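Local coordinates for protein ftsY (Mycoplasma mycoides, PDB 1ZU4) that probably serves as a receptor for the signal recognition particle, its NG domain pairing a helical bundle with a P-loop-type alpha/beta fold, at residues G243-E248 against K277-I282; D236-Q241 against L261-S266; K285-G290 against L297-D302. All coordinates share one frame; numbering follows the deposited sequence.

Interaction 1. Residues G243-E248 against K277-I282; sequences GVIQAE and KELLNI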
# COMPACT_ATOMS: atom_id res chain seq x y z
N GLY A 243 -3.65 11.40 4.52
CA GLY A 243 -2.70 10.73 3.65
C GLY A 243 -3.37 10.23 2.39
O GLY A 243 -2.79 10.28 1.33
N VAL A 244 -4.64 9.83 2.54
CA VAL A 244 -5.46 9.37 1.40
C VAL A 244 -5.68 10.49 0.39
O VAL A 244 -5.52 10.30 -0.85
CB VAL A 244 -6.82 8.77 1.89
CG1 VAL A 244 -7.67 8.36 0.76
CG2 VAL A 244 -6.57 7.56 2.82
N ILE A 245 -6.06 11.67 0.89
CA ILE A 245 -6.27 12.84 0.00
C ILE A 245 -4.96 13.23 -0.69
O ILE A 245 -4.91 13.48 -1.89
CB ILE A 245 -6.91 14.02 0.79
CG1 ILE A 245 -8.34 13.66 1.22
CG2 ILE A 245 -6.87 15.36 0.01
CD1 ILE A 245 -8.77 14.44 2.50
N GLN A 246 -3.87 13.25 0.06
CA GLN A 246 -2.57 13.58 -0.51
C GLN A 246 -2.16 12.55 -1.56
O GLN A 246 -1.59 12.94 -2.59
CB GLN A 246 -1.51 13.64 0.59
CG GLN A 246 -1.69 14.84 1.49
CD GLN A 246 -0.81 15.98 1.05
OE1 GLN A 246 0.38 15.77 0.80
NE2 GLN A 246 -1.38 17.20 0.97
N ALA A 247 -2.43 11.26 -1.31
CA ALA A 247 -2.10 10.20 -2.27
C ALA A 247 -2.92 10.40 -3.55
O ALA A 247 -2.39 10.26 -4.62
CB ALA A 247 -2.34 8.83 -1.69
N GLU A 248 -4.20 10.79 -3.43
CA GLU A 248 -4.97 11.14 -4.63
C GLU A 248 -4.32 12.29 -5.45
O GLU A 248 -4.33 12.27 -6.68
CB GLU A 248 -6.44 11.47 -4.30
CG GLU A 248 -7.30 11.86 -5.56
CD GLU A 248 -7.53 10.71 -6.57
OE1 GLU A 248 -6.91 9.64 -6.48
OE2 GLU A 248 -8.33 10.92 -7.54
N LYS A 277 -9.64 2.62 -1.44
CA LYS A 277 -10.45 2.04 -2.51
C LYS A 277 -11.45 3.10 -3.05
O LYS A 277 -11.56 3.26 -4.25
CB LYS A 277 -11.15 0.80 -1.94
CG LYS A 277 -12.28 0.24 -2.75
CD LYS A 277 -11.74 -0.20 -4.10
CE LYS A 277 -12.87 -0.33 -5.10
NZ LYS A 277 -14.14 -0.87 -4.49
N GLU A 278 -12.14 3.82 -2.16
CA GLU A 278 -13.15 4.81 -2.60
C GLU A 278 -12.51 6.02 -3.28
O GLU A 278 -12.86 6.34 -4.42
CB GLU A 278 -14.02 5.29 -1.42
CG GLU A 278 -15.07 6.35 -1.78
CD GLU A 278 -16.13 5.81 -2.69
OE1 GLU A 278 -16.47 4.61 -2.60
OE2 GLU A 278 -16.59 6.60 -3.53
N LEU A 279 -11.58 6.69 -2.61
CA LEU A 279 -11.03 7.90 -3.16
C LEU A 279 -10.12 7.69 -4.38
O LEU A 279 -10.23 8.46 -5.30
CB LEU A 279 -10.29 8.76 -2.12
CG LEU A 279 -10.23 10.25 -2.52
CD1 LEU A 279 -11.63 10.89 -2.36
CD2 LEU A 279 -9.19 11.05 -1.72
N LEU A 280 -9.22 6.69 -4.35
CA LEU A 280 -8.19 6.49 -5.38
C LEU A 280 -8.59 5.51 -6.42
O LEU A 280 -8.21 5.68 -7.55
CB LEU A 280 -6.82 6.03 -4.79
CG LEU A 280 -6.03 7.16 -4.06
CD1 LEU A 280 -6.51 7.34 -2.65
CD2 LEU A 280 -4.53 6.86 -4.05
N ASN A 281 -9.36 4.50 -6.04
CA ASN A 281 -9.75 3.40 -6.90
C ASN A 281 -8.54 2.71 -7.49
O ASN A 281 -8.51 2.39 -8.71
CB ASN A 281 -10.67 3.90 -8.03
CG ASN A 281 -11.40 2.78 -8.69
OD1 ASN A 281 -11.62 1.74 -8.07
ND2 ASN A 281 -11.77 2.98 -9.96
N ILE A 282 -7.52 2.53 -6.65
CA ILE A 282 -6.28 1.88 -7.06
C ILE A 282 -6.04 0.76 -6.04
O ILE A 282 -6.23 0.99 -4.86
CB ILE A 282 -5.04 2.85 -7.05
CG1 ILE A 282 -5.16 3.95 -8.10
CG2 ILE A 282 -3.75 2.09 -7.29
CD1 ILE A 282 -4.33 5.20 -7.78
O HOH W 1 -6.54 7.64 -8.46
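L279 reaches across to helix 241-250 with one methyl in particular: CD2 lies over the backbone of I245, 3.8 Å from I245 CA, and at the same distance from E248 CB. Its CB carbon leans instead on V244 CG1. L280 follows and penetrates deeper. With CG anti to the carbonyl carbon (chi1 -74°), the isobutyl group is aimed at the opposing helix and its two methyls take different neighbours. CD1 settles against V244, 3.6 Å from V244 O and 3.7 Å from V244 CG1, while L280 CD2 presses on A247 CB at 3.8 Å. E248 runs past L280 in the opposite direction. Its chain leaves the backbone extended and then bends at chi2 (67°), which lays the carboxylate alongside the leucine, with OE1 3.6 Å from L280 CA. No direct polar bond forms here. Instead one water donates both its hydrogens, to E248 OE1 at 2.8 Å and to L280 O at 2.7 Å, tying the acid to a carbonyl close to where the helix stops. N281 then turns the chain away with positive phi, and its OD1 bonds to W91 NE1. Beneath the contact, A247 also rests on L233 and I235 of the central strand 230-236. This is the packing of two neighbouring connecting helices from successive beta-alpha-beta crossovers, lying side by side on one face of a P-loop-type alpha/beta sheet.

Interaction 2. Residues D236-Q241 against L261-S266; sequences DATTGQ and LTKMDS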
# COMPACT_ATOMS: atom_id res chain seq x y z
N ASP A 236 1.37 6.20 3.94
CA ASP A 236 1.43 6.01 5.41
C ASP A 236 0.07 5.96 6.13
O ASP A 236 -0.61 7.00 6.35
CB ASP A 236 2.26 7.18 6.00
CG ASP A 236 2.61 7.01 7.46
OD1 ASP A 236 1.96 6.24 8.23
OD2 ASP A 236 3.57 7.68 7.88
N ALA A 237 -0.32 4.75 6.55
CA ALA A 237 -1.64 4.58 7.20
C ALA A 237 -1.86 5.45 8.46
O ALA A 237 -3.02 5.83 8.79
CB ALA A 237 -1.91 3.12 7.51
N THR A 238 -0.78 5.77 9.18
CA THR A 238 -0.93 6.61 10.37
C THR A 238 -1.44 8.02 10.06
O THR A 238 -1.80 8.75 10.98
CB THR A 238 0.34 6.69 11.25
OG1 THR A 238 1.33 7.49 10.59
CG2 THR A 238 0.92 5.29 11.49
N THR A 239 -1.48 8.39 8.78
CA THR A 239 -1.96 9.72 8.38
C THR A 239 -3.43 9.73 8.10
O THR A 239 -4.03 10.79 8.05
CB THR A 239 -1.20 10.32 7.20
OG1 THR A 239 -1.23 9.45 6.05
CG2 THR A 239 0.25 10.60 7.60
N GLY A 240 -4.03 8.55 8.00
CA GLY A 240 -5.47 8.46 7.87
C GLY A 240 -5.97 9.08 6.60
O GLY A 240 -5.30 9.06 5.58
N GLN A 241 -7.14 9.70 6.68
CA GLN A 241 -7.74 10.36 5.54
C GLN A 241 -6.88 11.49 4.95
O GLN A 241 -7.00 11.78 3.76
CB GLN A 241 -9.11 10.93 5.93
CG GLN A 241 -10.11 9.90 6.45
CD GLN A 241 -11.48 10.52 6.61
OE1 GLN A 241 -11.60 11.74 6.80
NE2 GLN A 241 -12.53 9.68 6.53
N LEU A 261 0.69 0.27 1.46
CA LEU A 261 0.12 0.85 2.68
C LEU A 261 1.05 0.49 3.84
O LEU A 261 1.13 -0.65 4.20
CB LEU A 261 -1.27 0.23 2.93
CG LEU A 261 -2.03 0.82 4.13
CD1 LEU A 261 -2.25 2.34 3.99
CD2 LEU A 261 -3.35 0.09 4.38
N THR A 262 1.75 1.46 4.40
CA THR A 262 2.73 1.23 5.44
C THR A 262 2.19 1.61 6.77
O THR A 262 1.17 2.33 6.86
CB THR A 262 4.00 2.07 5.21
OG1 THR A 262 3.65 3.46 5.20
CG2 THR A 262 4.66 1.70 3.88
N LYS A 263 2.87 1.12 7.82
CA LYS A 263 2.60 1.52 9.20
C LYS A 263 1.24 1.17 9.69
O LYS A 263 0.74 1.80 10.62
CB LYS A 263 2.90 3.02 9.43
CG LYS A 263 4.40 3.27 9.42
CD LYS A 263 4.78 4.73 9.56
CE LYS A 263 6.16 4.95 8.96
NZ LYS A 263 7.19 3.99 9.58
N MET A 264 0.64 0.14 9.10
CA MET A 264 -0.67 -0.29 9.57
C MET A 264 -0.67 -0.55 11.07
O MET A 264 -1.60 -0.18 11.76
CB MET A 264 -1.15 -1.52 8.81
CG MET A 264 -2.69 -1.70 8.86
SD MET A 264 -3.71 -0.24 8.43
CE MET A 264 -5.14 -0.51 9.49
N ASP A 265 0.39 -1.21 11.55
CA ASP A 265 0.57 -1.54 12.98
C ASP A 265 0.41 -0.37 13.95
O ASP A 265 0.06 -0.58 15.14
CB ASP A 265 1.93 -2.23 13.21
CG ASP A 265 3.13 -1.32 12.90
OD1 ASP A 265 3.12 -0.66 11.85
OD2 ASP A 265 4.11 -1.29 13.68
N SER A 266 0.66 0.84 13.47
CA SER A 266 0.69 2.06 14.28
C SER A 266 -0.63 2.83 14.15
O SER A 266 -0.84 3.86 14.80
CB SER A 266 1.85 2.98 13.82
OG SER A 266 3.07 2.26 13.63
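The contact joins two loops at the carboxyl ends of neighbouring parallel strands: D236-Q241 probably corresponds to the DAxTGQ-type segment of SRP GTPases, and TKMD, beginning at T262, to their G4 motif. Where strands 230-236 and 258-262 end, A237 N donates to T262 O at 2.9 Å (158° at the hydrogen). The A237 methyl points at L261-S266, 3.2 Å from T262 O, with L261 CD1 at 3.6 Å and M264 SD also in contact. D236 is folded back on its own chain as an Asx turn. Both T238 N and T238 OG1 bond to D236 OD1, the hydroxyl at 2.7 Å, and both come from the same face of the carboxylate plane. The hydroxyl bond depends on the T238 rotation (chi1 72°), with OG1 between the backbone N and the carbonyl carbon; the same rotation sends CG2 across the contact, where it presses on S266 CB at 3.4 Å. K263 crosses the aspartate with its methylene chain, CD lying 3.5 Å from D236 OD1, and its ammonium carries on past, leaving NZ 5.4 Å from D236 OD2. The loops are therefore joined by one backbone bond and close carbon packing, while the two bonds from T238, both to OD1, probably limit the rotation of the D236 carboxylate; any attraction between D236 and K263 probably acts through space, without a salt bridge.

Interaction 3. Residues K285-G290 against L297-D302; sequences KMIGVG and LAFDID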
# COMPACT_ATOMS: atom_id res chain seq x y z
N LYS A 285 -1.48 -3.23 -2.90
CA LYS A 285 -0.80 -4.46 -3.33
C LYS A 285 0.18 -5.04 -2.32
O LYS A 285 0.46 -6.25 -2.36
CB LYS A 285 -0.11 -4.26 -4.69
CG LYS A 285 -1.14 -3.96 -5.84
CD LYS A 285 -0.51 -4.00 -7.17
CE LYS A 285 -1.56 -3.73 -8.26
NZ LYS A 285 -0.95 -3.95 -9.60
N MET A 286 0.72 -4.21 -1.45
CA MET A 286 1.63 -4.68 -0.41
C MET A 286 1.22 -3.88 0.80
O MET A 286 0.79 -2.74 0.68
CB MET A 286 3.11 -4.34 -0.70
CG MET A 286 3.74 -5.02 -1.93
SD MET A 286 4.05 -6.79 -1.76
CE MET A 286 5.77 -6.78 -1.36
N ILE A 287 1.35 -4.49 1.96
CA ILE A 287 1.06 -3.82 3.22
C ILE A 287 2.22 -4.02 4.21
O ILE A 287 2.66 -5.14 4.44
CB ILE A 287 -0.26 -4.32 3.84
CG1 ILE A 287 -0.59 -3.54 5.13
CG2 ILE A 287 -0.29 -5.87 4.03
CD1 ILE A 287 -1.93 -3.94 5.74
N GLY A 288 2.68 -2.91 4.80
CA GLY A 288 3.75 -2.88 5.81
C GLY A 288 3.21 -3.22 7.19
O GLY A 288 2.26 -2.56 7.70
N VAL A 289 3.79 -4.24 7.81
CA VAL A 289 3.23 -4.82 9.04
C VAL A 289 4.04 -4.43 10.31
O VAL A 289 3.63 -4.70 11.45
CB VAL A 289 3.15 -6.35 8.86
CG1 VAL A 289 3.47 -7.11 10.15
CG2 VAL A 289 1.81 -6.74 8.23
N GLY A 290 5.17 -3.78 10.08
CA GLY A 290 6.09 -3.44 11.16
C GLY A 290 7.40 -2.82 10.68
O GLY A 290 7.53 -2.44 9.51
N LEU A 297 4.05 -7.62 3.31
CA LEU A 297 3.30 -8.76 2.83
C LEU A 297 2.56 -8.34 1.61
O LEU A 297 2.30 -7.16 1.43
CB LEU A 297 2.27 -9.23 3.89
CG LEU A 297 2.68 -9.53 5.33
CD1 LEU A 297 1.45 -9.75 6.18
CD2 LEU A 297 3.56 -10.78 5.36
N ALA A 298 2.24 -9.31 0.75
CA ALA A 298 1.28 -9.05 -0.28
C ALA A 298 -0.04 -8.75 0.41
O ALA A 298 -0.42 -9.43 1.34
CB ALA A 298 1.11 -10.27 -1.19
N PHE A 299 -0.75 -7.74 -0.10
CA PHE A 299 -2.03 -7.39 0.42
C PHE A 299 -3.12 -8.40 0.05
O PHE A 299 -3.21 -8.88 -1.09
CB PHE A 299 -2.44 -6.04 -0.11
CG PHE A 299 -3.69 -5.55 0.47
CD1 PHE A 299 -3.70 -5.05 1.74
CD2 PHE A 299 -4.89 -5.60 -0.26
CE1 PHE A 299 -4.88 -4.57 2.28
CE2 PHE A 299 -6.04 -5.15 0.29
CZ PHE A 299 -6.05 -4.65 1.54
N ASP A 300 -3.97 -8.67 1.03
CA ASP A 300 -5.03 -9.62 0.88
C ASP A 300 -6.18 -8.97 1.63
O ASP A 300 -6.17 -8.83 2.87
CB ASP A 300 -4.54 -10.96 1.45
CG ASP A 300 -5.63 -12.01 1.55
OD1 ASP A 300 -6.82 -11.63 1.53
OD2 ASP A 300 -5.28 -13.23 1.69
N ILE A 301 -7.18 -8.55 0.87
CA ILE A 301 -8.30 -7.83 1.46
C ILE A 301 -9.09 -8.68 2.45
O ILE A 301 -9.53 -8.12 3.47
CB ILE A 301 -9.27 -7.23 0.39
CG1 ILE A 301 -10.43 -6.48 1.08
CG2 ILE A 301 -9.76 -8.31 -0.61
CD1 ILE A 301 -9.98 -5.30 1.93
N ASP A 302 -9.26 -9.98 2.20
CA ASP A 302 -9.99 -10.82 3.19
C ASP A 302 -9.23 -10.89 4.53
O ASP A 302 -9.83 -10.85 5.61
CB ASP A 302 -10.40 -12.19 2.66
CG ASP A 302 -11.36 -12.90 3.59
OD1 ASP A 302 -12.49 -12.39 3.84
OD2 ASP A 302 -10.96 -13.96 4.15
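I287 and L297 face each other as a hydrogen-bonded pair in an antiparallel beta hairpin, which adds strand 296-298 to the edge of the otherwise parallel sheet. I287 N donates to L297 O at 2.9 Å, and L297 N returns a bond of 3.1 Å to I287 O. One residue along, M286 and A298 form a non-hydrogen-bonded pair whose side chains diverge; here the backbones come close enough for M286 CA to make a CA-H...O contact with L297 O at 3.2 Å. The next bond departs from regular strand geometry. F299 N points almost straight at K285 O, 3.0 Å away (176° at the hydrogen), yet it stands above the carbonyl plane, 62° out of it, as the chain begins to leave the sheet. With CG anti to its backbone N (chi1 -175°), the F299 ring swings back beside the strand and meets I287 with its edge, CD1 lying 4.1 Å from I287 CB near the ring plane. Toward the turn, V289 CG2 packs on L297 CD1 at 3.7 Å. The chain of M286 bends at chi2 and chi3, placing SD 3.7 Å from L297 O and also close to A298 CA.

Farther out, M7 of helix 7-10 touches both V289 and L297, while M125 and Y128 of helix 118-131 lie against M286. K285 leaves the backbone on the side away from strand 296-298, and its ammonium is held by a salt bridge to E230 and by the carbonyl of R97. Beyond F299 the chain enters helix 301-308, with I301 packed on helix 71-87 and D300 as the N-cap, its OD1 accepting from Q303 N.

How the interactions relate
The three contacts follow the last four strands of one sheet, in the order 230-236, 258-262, 284-288 and 296-298. Interaction 2 lies at the ends of the first two, and the helices that connect strands 230-236 to 258-262 and 258-262 to 284-288 meet in interaction 1, the centres of interactions 1 and 2 lying about 13 Å apart. Interactions 2 and 3, with centres about 12 Å apart, are joined directly: L261 N and O probably bond to M286 O at 3.1 Å and G288 N at 2.8 Å. Interactions 1 and 3 lie farther apart, about 17 Å between centres. A247 of interaction 1 and T262 of interaction 2 both approach, without touching, the probable P-loop.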